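Local coordinates for protein enolase-phosphatase E1 (Saccharomyces cerevisiae, PDB 2G80) that probably converts 2,3-diketo-5-methylthiopentyl-1-phosphate into an acireductone in methionine salvage, by enolization followed by magnesium-dependent dephosphorylation, at residues A[34-39]-A[138-143]; A[129-134]-A[169-174]. One frame throughout, in Å; residues are numbered along the deposited sequence.

Contact 1: A[34-39]-A[138-143]; sequences YLLDIE and KRVFIY. With MG (magnesium ion), chain E.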
# COMPACT_ATOMS: atom_id res chain seq x y z
N TYR A 34 13.39 -8.70 -5.53
CA TYR A 34 12.76 -7.44 -5.85
C TYR A 34 11.91 -6.96 -4.67
O TYR A 34 11.14 -7.73 -4.08
CB TYR A 34 11.89 -7.60 -7.09
CG TYR A 34 12.70 -7.94 -8.32
CD1 TYR A 34 12.95 -9.28 -8.67
CD2 TYR A 34 13.29 -6.92 -9.10
CE1 TYR A 34 13.75 -9.61 -9.79
CE2 TYR A 34 14.07 -7.23 -10.24
CZ TYR A 34 14.28 -8.57 -10.59
OH TYR A 34 15.02 -8.86 -11.70
N LEU A 35 12.08 -5.68 -4.36
CA LEU A 35 11.37 -4.98 -3.31
C LEU A 35 10.56 -3.90 -4.02
O LEU A 35 11.11 -3.09 -4.78
CB LEU A 35 12.37 -4.37 -2.33
CG LEU A 35 11.78 -3.66 -1.11
CD1 LEU A 35 11.06 -4.69 -0.20
CD2 LEU A 35 12.90 -2.95 -0.34
N LEU A 36 9.27 -3.88 -3.77
CA LEU A 36 8.39 -2.94 -4.47
C LEU A 36 7.63 -2.03 -3.55
O LEU A 36 7.04 -2.47 -2.58
CB LEU A 36 7.37 -3.70 -5.31
CG LEU A 36 7.89 -4.73 -6.33
CD1 LEU A 36 6.68 -5.41 -7.00
CD2 LEU A 36 8.75 -4.09 -7.35
N ASP A 37 7.69 -0.74 -3.86
CA ASP A 37 6.79 0.25 -3.30
C ASP A 37 5.40 -0.01 -3.94
O ASP A 37 5.34 -0.65 -5.02
CB ASP A 37 7.27 1.65 -3.67
CG ASP A 37 6.31 2.74 -3.23
OD1 ASP A 37 5.79 2.66 -2.08
OD2 ASP A 37 6.07 3.65 -4.04
N ILE A 38 4.31 0.43 -3.29
CA ILE A 38 2.95 0.29 -3.84
C ILE A 38 2.51 1.50 -4.67
O ILE A 38 2.40 1.41 -5.89
CB ILE A 38 1.86 -0.03 -2.76
CG1 ILE A 38 2.17 -1.40 -2.13
CG2 ILE A 38 0.42 -0.09 -3.42
CD1 ILE A 38 1.30 -1.82 -0.99
N GLU A 39 2.27 2.61 -3.98
CA GLU A 39 1.60 3.79 -4.54
C GLU A 39 2.49 4.54 -5.50
O GLU A 39 3.57 4.92 -5.13
CB GLU A 39 1.07 4.72 -3.43
CG GLU A 39 0.17 4.00 -2.35
CD GLU A 39 0.92 3.42 -1.09
OE1 GLU A 39 2.14 3.05 -1.14
OE2 GLU A 39 0.25 3.34 -0.02
N LYS A 138 10.78 -14.66 -9.04
CA LYS A 138 10.82 -15.65 -7.98
C LYS A 138 10.74 -15.14 -6.56
O LYS A 138 10.16 -15.81 -5.72
CB LYS A 138 12.01 -16.59 -8.21
CG LYS A 138 11.57 -17.54 -9.32
CD LYS A 138 12.62 -18.26 -9.95
CE LYS A 138 12.08 -18.97 -11.15
NZ LYS A 138 10.90 -19.83 -10.95
N ARG A 139 11.30 -13.97 -6.28
CA ARG A 139 11.26 -13.41 -4.94
C ARG A 139 10.83 -11.96 -4.98
O ARG A 139 11.56 -11.10 -5.47
CB ARG A 139 12.58 -13.65 -4.19
CG ARG A 139 12.92 -15.14 -4.01
CD ARG A 139 13.28 -15.46 -2.56
NE ARG A 139 14.31 -14.55 -2.08
CZ ARG A 139 14.56 -14.22 -0.82
NH1 ARG A 139 13.84 -14.70 0.21
NH2 ARG A 139 15.54 -13.35 -0.58
N VAL A 140 9.61 -11.72 -4.51
CA VAL A 140 8.98 -10.40 -4.52
C VAL A 140 8.44 -10.07 -3.13
O VAL A 140 7.58 -10.78 -2.63
CB VAL A 140 7.81 -10.34 -5.52
CG1 VAL A 140 7.03 -8.98 -5.42
CG2 VAL A 140 8.33 -10.59 -6.94
N PHE A 141 8.91 -8.95 -2.58
CA PHE A 141 8.51 -8.39 -1.31
C PHE A 141 7.96 -6.98 -1.51
O PHE A 141 8.43 -6.23 -2.37
CB PHE A 141 9.70 -8.36 -0.33
CG PHE A 141 10.20 -9.73 0.03
CD1 PHE A 141 9.75 -10.35 1.17
CD2 PHE A 141 11.07 -10.41 -0.82
CE1 PHE A 141 10.19 -11.61 1.51
CE2 PHE A 141 11.53 -11.69 -0.49
CZ PHE A 141 11.10 -12.29 0.67
N ILE A 142 6.96 -6.63 -0.71
CA ILE A 142 6.32 -5.32 -0.75
C ILE A 142 6.76 -4.52 0.49
O ILE A 142 6.94 -5.10 1.56
CB ILE A 142 4.77 -5.46 -0.78
CG1 ILE A 142 4.30 -6.42 -1.90
CG2 ILE A 142 4.08 -4.10 -0.97
CD1 ILE A 142 4.62 -5.99 -3.33
N TYR A 143 7.03 -3.21 0.29
CA TYR A 143 7.31 -2.26 1.38
C TYR A 143 6.45 -1.02 1.16
O TYR A 143 6.63 -0.33 0.15
CB TYR A 143 8.79 -1.88 1.45
CG TYR A 143 9.25 -0.97 2.60
CD1 TYR A 143 8.64 -1.01 3.88
CD2 TYR A 143 10.39 -0.18 2.45
CE1 TYR A 143 9.12 -0.21 4.94
CE2 TYR A 143 10.88 0.59 3.51
CZ TYR A 143 10.25 0.57 4.75
OH TYR A 143 10.74 1.36 5.74
MG MG E . 5.14 5.59 -3.83
O HOH W 1 4.26 4.97 -2.15
O HOH W 2 6.78 5.97 -2.62
O HOH W 3 4.38 7.40 -3.78
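Leu36 donates its N-H to Phe141 O (N to O 2.9 Å) and its O accepts from Tyr143 N at 3.0 Å, with an N-H...O angle of 171°. Tyr34, two residues earlier, does the same, donating to Arg139 O and accepting from Phe141 N. Both faces of the strand pair are closely packed. On one, Leu36 CD1 lies 3.9 Å from Val140 CG1, while Ile142 CG2, anti to the backbone N, reaches Ile38 CG1 at 3.5 Å, the two isoleucines crossing nearly at right angles under helix 148-156. On the other, Leu35 CD1 touches the CB atoms of both Phe141 and Tyr143, beneath helix 190-200. These are neighbouring inner strands of the parallel Rossmann-like sheet of the haloacid dehalogenase superfamily. Asp37 and Glu39, further along the same segment, contribute to the metal site: Asp37 OD2 (2.2 Å) and Glu39 O bind the magnesium ion, with Asp212 and three waters completing its shell. Lys187 holds Asp37 OD1 in a salt bridge and also bonds to Tyr143 O. The opposite end is looser: Lys138 is exposed, and the partly exposed Arg139 has Phe141 CE2 over one face of its guanidinium, 3.8 Å above that plane and toward its rim.

Contact 2: A[129-134]-A[169-174]; sequences DAIDFI and LDLNSY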
# COMPACT_ATOMS: atom_id res chain seq x y z
N ASP A 129 1.33 -4.64 -16.33
CA ASP A 129 2.73 -5.05 -16.33
C ASP A 129 3.29 -5.35 -14.91
O ASP A 129 4.24 -6.12 -14.77
CB ASP A 129 3.60 -3.98 -17.01
CG ASP A 129 3.65 -2.69 -16.22
OD1 ASP A 129 2.61 -2.01 -16.18
OD2 ASP A 129 4.73 -2.37 -15.64
N ALA A 130 2.73 -4.73 -13.88
CA ALA A 130 3.16 -5.01 -12.48
C ALA A 130 2.60 -6.36 -12.04
O ALA A 130 3.23 -7.06 -11.26
CB ALA A 130 2.74 -3.88 -11.53
N ILE A 131 1.39 -6.70 -12.51
CA ILE A 131 0.76 -8.01 -12.26
C ILE A 131 1.64 -9.12 -12.86
O ILE A 131 1.90 -10.11 -12.19
CB ILE A 131 -0.72 -8.11 -12.84
CG1 ILE A 131 -1.68 -7.23 -12.04
CG2 ILE A 131 -1.24 -9.54 -12.78
CD1 ILE A 131 -3.06 -7.06 -12.69
N ASP A 132 2.03 -8.96 -14.11
CA ASP A 132 2.87 -9.93 -14.83
C ASP A 132 4.24 -10.10 -14.17
O ASP A 132 4.75 -11.21 -14.10
CB ASP A 132 3.10 -9.50 -16.29
CG ASP A 132 1.84 -9.51 -17.13
OD1 ASP A 132 0.79 -10.11 -16.76
OD2 ASP A 132 1.92 -8.90 -18.22
N PHE A 133 4.83 -8.97 -13.75
CA PHE A 133 6.12 -8.92 -13.06
C PHE A 133 6.08 -9.74 -11.76
O PHE A 133 6.94 -10.57 -11.54
CB PHE A 133 6.46 -7.46 -12.77
CG PHE A 133 7.74 -7.25 -12.01
CD1 PHE A 133 7.74 -7.21 -10.61
CD2 PHE A 133 8.95 -7.06 -12.70
CE1 PHE A 133 8.91 -6.99 -9.90
CE2 PHE A 133 10.13 -6.85 -11.99
CZ PHE A 133 10.12 -6.80 -10.60
N ILE A 134 5.08 -9.46 -10.92
CA ILE A 134 4.85 -10.17 -9.65
C ILE A 134 4.63 -11.67 -9.86
O ILE A 134 5.11 -12.46 -9.08
CB ILE A 134 3.67 -9.51 -8.87
CG1 ILE A 134 4.10 -8.13 -8.33
CG2 ILE A 134 3.20 -10.36 -7.68
CD1 ILE A 134 2.92 -7.26 -7.82
N LEU A 169 -8.69 -10.40 -8.93
CA LEU A 169 -7.62 -11.40 -8.94
C LEU A 169 -6.91 -11.38 -7.58
O LEU A 169 -6.79 -10.33 -6.95
CB LEU A 169 -6.57 -11.06 -10.02
CG LEU A 169 -7.08 -10.81 -11.43
CD1 LEU A 169 -5.94 -10.39 -12.31
CD2 LEU A 169 -7.79 -12.06 -11.97
N ASP A 170 -6.41 -12.54 -7.17
CA ASP A 170 -5.67 -12.68 -5.92
C ASP A 170 -4.19 -12.85 -6.29
O ASP A 170 -3.82 -13.82 -6.98
CB ASP A 170 -6.19 -13.87 -5.13
CG ASP A 170 -5.54 -14.02 -3.73
OD1 ASP A 170 -4.70 -13.20 -3.30
OD2 ASP A 170 -5.90 -14.98 -3.04
N LEU A 171 -3.37 -11.89 -5.88
CA LEU A 171 -1.93 -11.96 -6.07
C LEU A 171 -1.16 -12.40 -4.82
O LEU A 171 0.06 -12.51 -4.90
CB LEU A 171 -1.39 -10.61 -6.53
CG LEU A 171 -1.97 -9.99 -7.81
CD1 LEU A 171 -1.06 -8.81 -8.20
CD2 LEU A 171 -2.09 -10.99 -8.95
N ASN A 172 -1.83 -12.65 -3.70
CA ASN A 172 -1.14 -13.04 -2.45
C ASN A 172 -0.29 -14.31 -2.56
O ASN A 172 0.75 -14.39 -1.92
CB ASN A 172 -2.08 -13.06 -1.23
CG ASN A 172 -2.57 -11.65 -0.84
OD1 ASN A 172 -1.80 -10.70 -0.70
ND2 ASN A 172 -3.86 -11.52 -0.68
N SER A 173 -0.68 -15.24 -3.43
CA SER A 173 0.14 -16.43 -3.66
C SER A 173 1.45 -16.12 -4.43
O SER A 173 2.31 -16.96 -4.47
CB SER A 173 -0.64 -17.56 -4.34
OG SER A 173 -0.88 -17.26 -5.71
N TYR A 174 1.62 -14.93 -5.01
CA TYR A 174 2.85 -14.54 -5.72
C TYR A 174 3.78 -13.62 -4.93
O TYR A 174 4.88 -13.39 -5.37
CB TYR A 174 2.53 -13.91 -7.06
CG TYR A 174 1.66 -14.80 -7.91
CD1 TYR A 174 2.20 -15.81 -8.72
CD2 TYR A 174 0.28 -14.64 -7.90
CE1 TYR A 174 1.36 -16.65 -9.50
CE2 TYR A 174 -0.57 -15.45 -8.65
CZ TYR A 174 -0.03 -16.45 -9.45
OH TYR A 174 -0.91 -17.20 -10.19
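Ile131 and Ile134, three residues, nearly one turn, apart, share nearly the same chi1 (-69° and -71°), which sets CG1 anti to the carbonyl carbon and CG2 anti to the backbone N; both branches thereby meet the loop 169-174. Leu171, with CG anti to its own carbonyl carbon (chi1 -57°), sets its forked end against both isoleucines. Its CD2 touches Ile131 CG2 at 4.2 Å, the side chains running roughly perpendicular, and its CD1 lies 4.3 Å from Ile134 CD1. Further along, Ile134 CG2 packs on Tyr174 CB at 3.7 Å; the same CB is 3.6 Å from Ile134 O, whereas the phenol ring leads away from the helix. The contact joins helix 128-136, which flanks the parallel sheet of the haloacid dehalogenase core, to the irregular connection that follows helix 148-156 and leads into edge strand 177-179. No hydrogen bond links the two segments, so apolar side chains carry the join. Within the loop are an Asx turn, in which Asn172 N donates to Asp170 OD1 (2.9 Å) from above the carboxylate plane, and a backbone bond from Tyr174 N to Leu171 O. Asn172 ND2 also bonds to Lys152 O, tying the loop to helix 148-156. At the outer margin, Leu169 CD1 only grazes Ile131 CD1, at 4.4 Å.

How the contacts relate
Helix 128-136 of contact 2 is followed, after a short turn, by strand 140-143 of contact 1, and the segments of the two contacts alternate along the chain. Their centres are 11 Å apart, and they share an apolar interface on the sheet face bearing Tyr34, Leu36 and Val140. There Phe133 meets Tyr34 edge-to-face (Phe133 CZ to Tyr34 CD2 3.5 Å), and Ile134 CG1 lies 4.0 Å from Leu36 CD1. Ile134 thus faces both the strand pair and loop 169-174. Contact 1 carries the magnesium ligands Asp37 and Glu39; contact 2 stands back from the site, the Ile134 side chain being about 11 Å from that of Asp37 and about 14 Å from the metal.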